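Local coordinates for protein copper-transporting ATPase (Sulfolobus solfataricus, PDB 2YJ3) that probably couples ATP hydrolysis to the transport of copper ions across the cell membrane, as a type IB P-type ATPase whose nucleotide-binding and phosphorylation domains are modelled, at residues I31-E34 against T38-Y41; L54-A59 against K76-Q81. The protein carries 1 engineered substitution. All coordinates share one frame; numbering follows the deposited sequence.

Contact 1 (I31-E34 against T38-Y41); sequences IIFE and TLTY. Engineered in segment 31-34: Glu34 (natural residue Asp).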
loop_
_atom_site.group_PDB
_atom_site.type_symbol
_atom_site.label_atom_id
_atom_site.label_comp_id
_atom_site.label_asym_id
_atom_site.label_seq_id
_atom_site.Cartn_x
_atom_site.Cartn_y
_atom_site.Cartn_z
ATOM N N ILE A 31 -11.562 -11.530 7.468
ATOM C CA ILE A 31 -10.333 -10.752 7.493
ATOM C C ILE A 31 -10.052 -10.211 6.112
ATOM O O ILE A 31 -9.914 -10.972 5.155
ATOM C CB ILE A 31 -9.139 -11.602 7.873
ATOM C CG1 ILE A 31 -9.368 -12.235 9.242
ATOM C CG2 ILE A 31 -7.873 -10.757 7.857
ATOM C CD1 ILE A 31 -8.301 -13.204 9.628
ATOM N N ILE A 32 -9.955 -8.894 6.013
ATOM C CA ILE A 32 -9.665 -8.262 4.740
ATOM C C ILE A 32 -8.320 -7.551 4.768
ATOM O O ILE A 32 -8.033 -6.775 5.688
ATOM C CB ILE A 32 -10.755 -7.267 4.366
ATOM C CG1 ILE A 32 -12.097 -8.000 4.251
ATOM C CG2 ILE A 32 -10.384 -6.561 3.073
ATOM C CD1 ILE A 32 -13.269 -7.131 3.809
ATOM N N PHE A 33 -7.496 -7.838 3.764
ATOM C CA PHE A 33 -6.235 -7.143 3.564
ATOM C C PHE A 33 -6.288 -6.188 2.378
ATOM O O PHE A 33 -6.820 -6.512 1.325
ATOM C CB PHE A 33 -5.106 -8.133 3.294
ATOM C CG PHE A 33 -4.789 -9.019 4.445
ATOM C CD1 PHE A 33 -3.849 -8.634 5.385
ATOM C CD2 PHE A 33 -5.411 -10.247 4.580
ATOM C CE1 PHE A 33 -3.546 -9.449 6.447
ATOM C CE2 PHE A 33 -5.107 -11.074 5.644
ATOM C CZ PHE A 33 -4.171 -10.675 6.579
ATOM N N GLU A 34 -5.705 -5.014 2.564
ATOM C CA GLU A 34 -5.342 -4.147 1.464
ATOM C C GLU A 34 -4.023 -4.630 0.892
ATOM O O GLU A 34 -3.037 -4.746 1.615
ATOM C CB GLU A 34 -5.169 -2.729 1.983
ATOM C CG GLU A 34 -6.415 -1.891 1.862
ATOM C CD GLU A 34 -6.432 -1.099 0.580
ATOM O OE1 GLU A 34 -6.004 -1.640 -0.465
ATOM O OE2 GLU A 34 -6.846 0.077 0.631
ATOM N N THR A 38 0.071 -3.537 3.422
ATOM C CA THR A 38 -0.149 -4.542 4.455
ATOM C C THR A 38 0.512 -5.870 4.116
ATOM O O THR A 38 1.352 -6.355 4.869
ATOM C CB THR A 38 -1.641 -4.745 4.769
ATOM O OG1 THR A 38 -2.253 -5.511 3.733
ATOM C CG2 THR A 38 -2.329 -3.397 4.907
ATOM N N LEU A 39 0.139 -6.447 2.977
ATOM C CA LEU A 39 0.732 -7.698 2.516
ATOM C C LEU A 39 2.047 -7.422 1.809
ATOM O O LEU A 39 2.831 -8.328 1.546
ATOM C CB LEU A 39 -0.222 -8.422 1.565
ATOM C CG LEU A 39 -1.473 -9.014 2.208
ATOM C CD1 LEU A 39 -2.370 -9.665 1.162
ATOM C CD2 LEU A 39 -1.075 -10.017 3.285
ATOM N N THR A 40 2.283 -6.156 1.498
ATOM C CA THR A 40 3.506 -5.762 0.838
ATOM C C THR A 40 4.067 -4.589 1.600
ATOM O O THR A 40 3.364 -3.963 2.386
ATOM C CB THR A 40 3.230 -5.289 -0.600
ATOM O OG1 THR A 40 2.421 -4.114 -0.559
ATOM C CG2 THR A 40 2.513 -6.365 -1.397
ATOM N N TYR A 41 5.331 -4.278 1.364
ATOM C CA TYR A 41 5.933 -3.129 2.010
ATOM C C TYR A 41 5.261 -1.857 1.514
ATOM O O TYR A 41 4.618 -1.852 0.459
ATOM C CB TYR A 41 7.436 -3.114 1.753
ATOM C CG TYR A 41 8.148 -4.249 2.463
ATOM C CD1 TYR A 41 8.546 -4.118 3.786
ATOM C CD2 TYR A 41 8.394 -5.458 1.822
ATOM C CE1 TYR A 41 9.187 -5.153 4.450
ATOM C CE2 TYR A 41 9.035 -6.499 2.473
ATOM C CZ TYR A 41 9.431 -6.337 3.791
ATOM O OH TYR A 41 10.067 -7.358 4.458
#
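Thr38 turns its hydroxyl back to the carbonyl of Glu34, closing the loop that corresponds to the DKTGT signature of the P-type ATPases, at the end of the strand in the HAD-like phosphorylation domain. Glu34, the first residue of that signature here, is engineered in place of the natural aspartate, the residue that is phosphorylated in this family; its OE2 forms a salt bridge with Lys187. Thr38 OG1 donates a hydrogen bond to Glu34 O at 2.4 Å, a value so short that the exact length is doubtful. With chi1 at 76°, OG1 falls between the backbone N and carbonyl carbon of Thr38, while its methyl CG2 sits 4.1 Å from Glu34 CB. The same hydroxyl lies at the edge of the Phe33 ring, near its plane, 3.9 Å from Phe33 CD1. Leu39 follows and takes a face of that ring: its CD2 makes a CH-pi contact 4.1 Å from the centroid, 23° off the normal. Ile204 and Leu247 also pack on the phenylalanine, from outside the two segments. The other branch of the leucine meets the stem of the aromatic side chain, with Leu39 CD1 3.8 Å from Phe33 CB.

Contact 2 (L54-A59 against K76-Q81); sequences LSLAYA and KYAKEQ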
loop_
_atom_site.group_PDB
_atom_site.type_symbol
_atom_site.label_atom_id
_atom_site.label_comp_id
_atom_site.label_asym_id
_atom_site.label_seq_id
_atom_site.Cartn_x
_atom_site.Cartn_y
_atom_site.Cartn_z
ATOM N N LEU A 54 19.998 9.944 -19.170
ATOM C CA LEU A 54 19.634 11.354 -18.989
ATOM C C LEU A 54 18.160 11.466 -18.590
ATOM O O LEU A 54 17.806 12.222 -17.699
ATOM C CB LEU A 54 19.907 12.170 -20.265
ATOM C CG LEU A 54 19.586 13.675 -20.197
ATOM C CD1 LEU A 54 20.318 14.359 -19.070
ATOM C CD2 LEU A 54 19.886 14.370 -21.533
ATOM N N SER A 55 17.309 10.698 -19.260
ATOM C CA SER A 55 15.894 10.661 -18.936
ATOM C C SER A 55 15.687 10.205 -17.513
ATOM O O SER A 55 14.853 10.747 -16.776
ATOM C CB SER A 55 15.152 9.728 -19.892
ATOM O OG SER A 55 15.166 10.263 -21.200
ATOM N N LEU A 56 16.450 9.191 -17.138
ATOM C CA LEU A 56 16.417 8.651 -15.783
ATOM C C LEU A 56 16.731 9.755 -14.777
ATOM O O LEU A 56 16.020 9.929 -13.785
ATOM C CB LEU A 56 17.428 7.489 -15.667
ATOM C CG LEU A 56 17.607 6.819 -14.295
ATOM C CD1 LEU A 56 16.256 6.448 -13.692
ATOM C CD2 LEU A 56 18.566 5.587 -14.383
ATOM N N ALA A 57 17.786 10.517 -15.043
ATOM C CA ALA A 57 18.215 11.568 -14.124
ATOM C C ALA A 57 17.170 12.674 -14.040
ATOM O O ALA A 57 16.998 13.283 -12.990
ATOM C CB ALA A 57 19.539 12.148 -14.564
ATOM N N TYR A 58 16.500 12.952 -15.157
ATOM C CA TYR A 58 15.474 13.979 -15.187
ATOM C C TYR A 58 14.286 13.554 -14.337
ATOM O O TYR A 58 13.820 14.299 -13.495
ATOM C CB TYR A 58 15.026 14.256 -16.628
ATOM C CG TYR A 58 15.967 15.140 -17.427
ATOM C CD1 TYR A 58 16.981 15.852 -16.799
ATOM C CD2 TYR A 58 15.837 15.262 -18.812
ATOM C CE1 TYR A 58 17.843 16.651 -17.516
ATOM C CE2 TYR A 58 16.698 16.071 -19.543
ATOM C CZ TYR A 58 17.692 16.773 -18.883
ATOM O OH TYR A 58 18.555 17.598 -19.580
ATOM N N ALA A 59 13.797 12.346 -14.560
ATOM C CA ALA A 59 12.657 11.846 -13.801
ATOM C C ALA A 59 12.945 11.834 -12.287
ATOM O O ALA A 59 12.128 12.260 -11.496
ATOM C CB ALA A 59 12.305 10.453 -14.269
ATOM N N LYS A 76 15.230 6.120 -5.529
ATOM C CA LYS A 76 16.169 5.129 -5.015
ATOM C C LYS A 76 16.829 4.357 -6.173
ATOM O O LYS A 76 18.039 4.103 -6.174
ATOM C CB LYS A 76 15.442 4.161 -4.095
ATOM C CG LYS A 76 16.339 3.054 -3.536
ATOM C CD LYS A 76 15.592 2.223 -2.518
ATOM C CE LYS A 76 16.275 0.883 -2.302
ATOM N NZ LYS A 76 15.626 0.140 -1.191
ATOM N N TYR A 77 16.022 3.976 -7.153
ATOM C CA TYR A 77 16.524 3.277 -8.330
ATOM C C TYR A 77 17.537 4.135 -9.070
ATOM O O TYR A 77 18.605 3.662 -9.443
ATOM C CB TYR A 77 15.382 2.904 -9.280
ATOM C CG TYR A 77 15.859 2.276 -10.574
ATOM C CD1 TYR A 77 16.150 0.912 -10.645
ATOM C CD2 TYR A 77 16.032 3.047 -11.722
ATOM C CE1 TYR A 77 16.590 0.323 -11.834
ATOM C CE2 TYR A 77 16.478 2.469 -12.914
ATOM C CZ TYR A 77 16.760 1.110 -12.965
ATOM O OH TYR A 77 17.204 0.539 -14.152
ATOM N N ALA A 78 17.213 5.403 -9.289
ATOM C CA ALA A 78 18.140 6.253 -10.028
ATOM C C ALA A 78 19.461 6.409 -9.274
ATOM O O ALA A 78 20.537 6.383 -9.872
ATOM C CB ALA A 78 17.540 7.584 -10.304
ATOM N N LYS A 79 19.370 6.587 -7.960
ATOM C CA LYS A 79 20.555 6.725 -7.128
ATOM C C LYS A 79 21.405 5.454 -7.151
ATOM O O LYS A 79 22.626 5.538 -7.146
ATOM C CB LYS A 79 20.170 7.081 -5.685
ATOM N N GLU A 80 20.768 4.281 -7.170
ATOM C CA GLU A 80 21.521 3.022 -7.241
ATOM C C GLU A 80 22.188 2.882 -8.602
ATOM O O GLU A 80 23.190 2.177 -8.724
ATOM C CB GLU A 80 20.632 1.799 -6.993
ATOM C CG GLU A 80 20.015 1.709 -5.608
ATOM C CD GLU A 80 18.902 0.667 -5.542
ATOM O OE1 GLU A 80 18.344 0.311 -6.600
ATOM O OE2 GLU A 80 18.583 0.200 -4.427
ATOM N N GLN A 81 21.629 3.531 -9.631
ATOM C CA GLN A 81 22.256 3.509 -10.956
ATOM C C GLN A 81 23.438 4.466 -11.014
ATOM O O GLN A 81 24.251 4.386 -11.925
ATOM C CB GLN A 81 21.255 3.876 -12.056
ATOM C CG GLN A 81 20.124 2.904 -12.140
ATOM C CD GLN A 81 20.629 1.487 -12.280
ATOM O OE1 GLN A 81 21.392 1.178 -13.196
ATOM N NE2 GLN A 81 20.209 0.615 -11.370
#
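Leu56 lays its CD1 methyl against Ala78 and Tyr77 and its CD2 methyl against Gln81 and Tyr77, so that one residue of the first helix serves as the bridge to three of the second. Helices 53-63 and 69-81 form a helical hairpin of the nucleotide-binding domain, and helix 53-63 lies against its antiparallel sheet. Their short segments run 9.6 Å apart, with N-to-C directions 135° from each other. The backbones come closest where Leu56 faces Ala78, their CA atoms 6.5 Å apart, and the alanine methyl meets the leucine there: Ala78 CB is 3.8 Å from Leu56 CD1. With chi1 at 177°, the leucine CG stands anti to its own nitrogen and the branches are carried across to the second helix. CD1 meets the tyrosine at the ring edge, in plane, 3.9 Å from Tyr77 CD2, and the two side chains cross at about a right angle. Leu56 CD2 also lies by Tyr77 CE2 and packs on Gln81 CG, 3.8 Å away. That methylene has a second role one helical turn on from Tyr77, since Gln81 CG rests 3.7 Å above the plane of the Tyr77 ring, offset toward its rim. Phe49 of the sheet touches both Leu56 and Tyr77, and Phe131 adds to the pocket around the leucine. Every touch across the two segments is between carbon atoms, with no hydrogen bond or charge pair, so the contact holds by van der Waals packing, buried at Leu56 and Ala78 and reaching the surface at Gln81.

In the fold
From the N terminus, strand 30-34 runs through the parallel core of the phosphorylation domain, and contact 1 closes at once, across the three residues that separate its segments. The chain then crosses into the nucleotide-binding domain through strand 45-50, whose antiparallel sheet it completes only after making the hairpin of contact 2. That second contact closes a loop of 16 intervening residues, which includes Glu63 and His68, both seen to bind ATP in this protein. The two loops lie in series, neither nesting nor crossing, and their centres are 29 Å apart. Contact 1 joins the loop after strand 30-34 back to that strand, whereas contact 2 joins two helices in the nucleotide-binding domain.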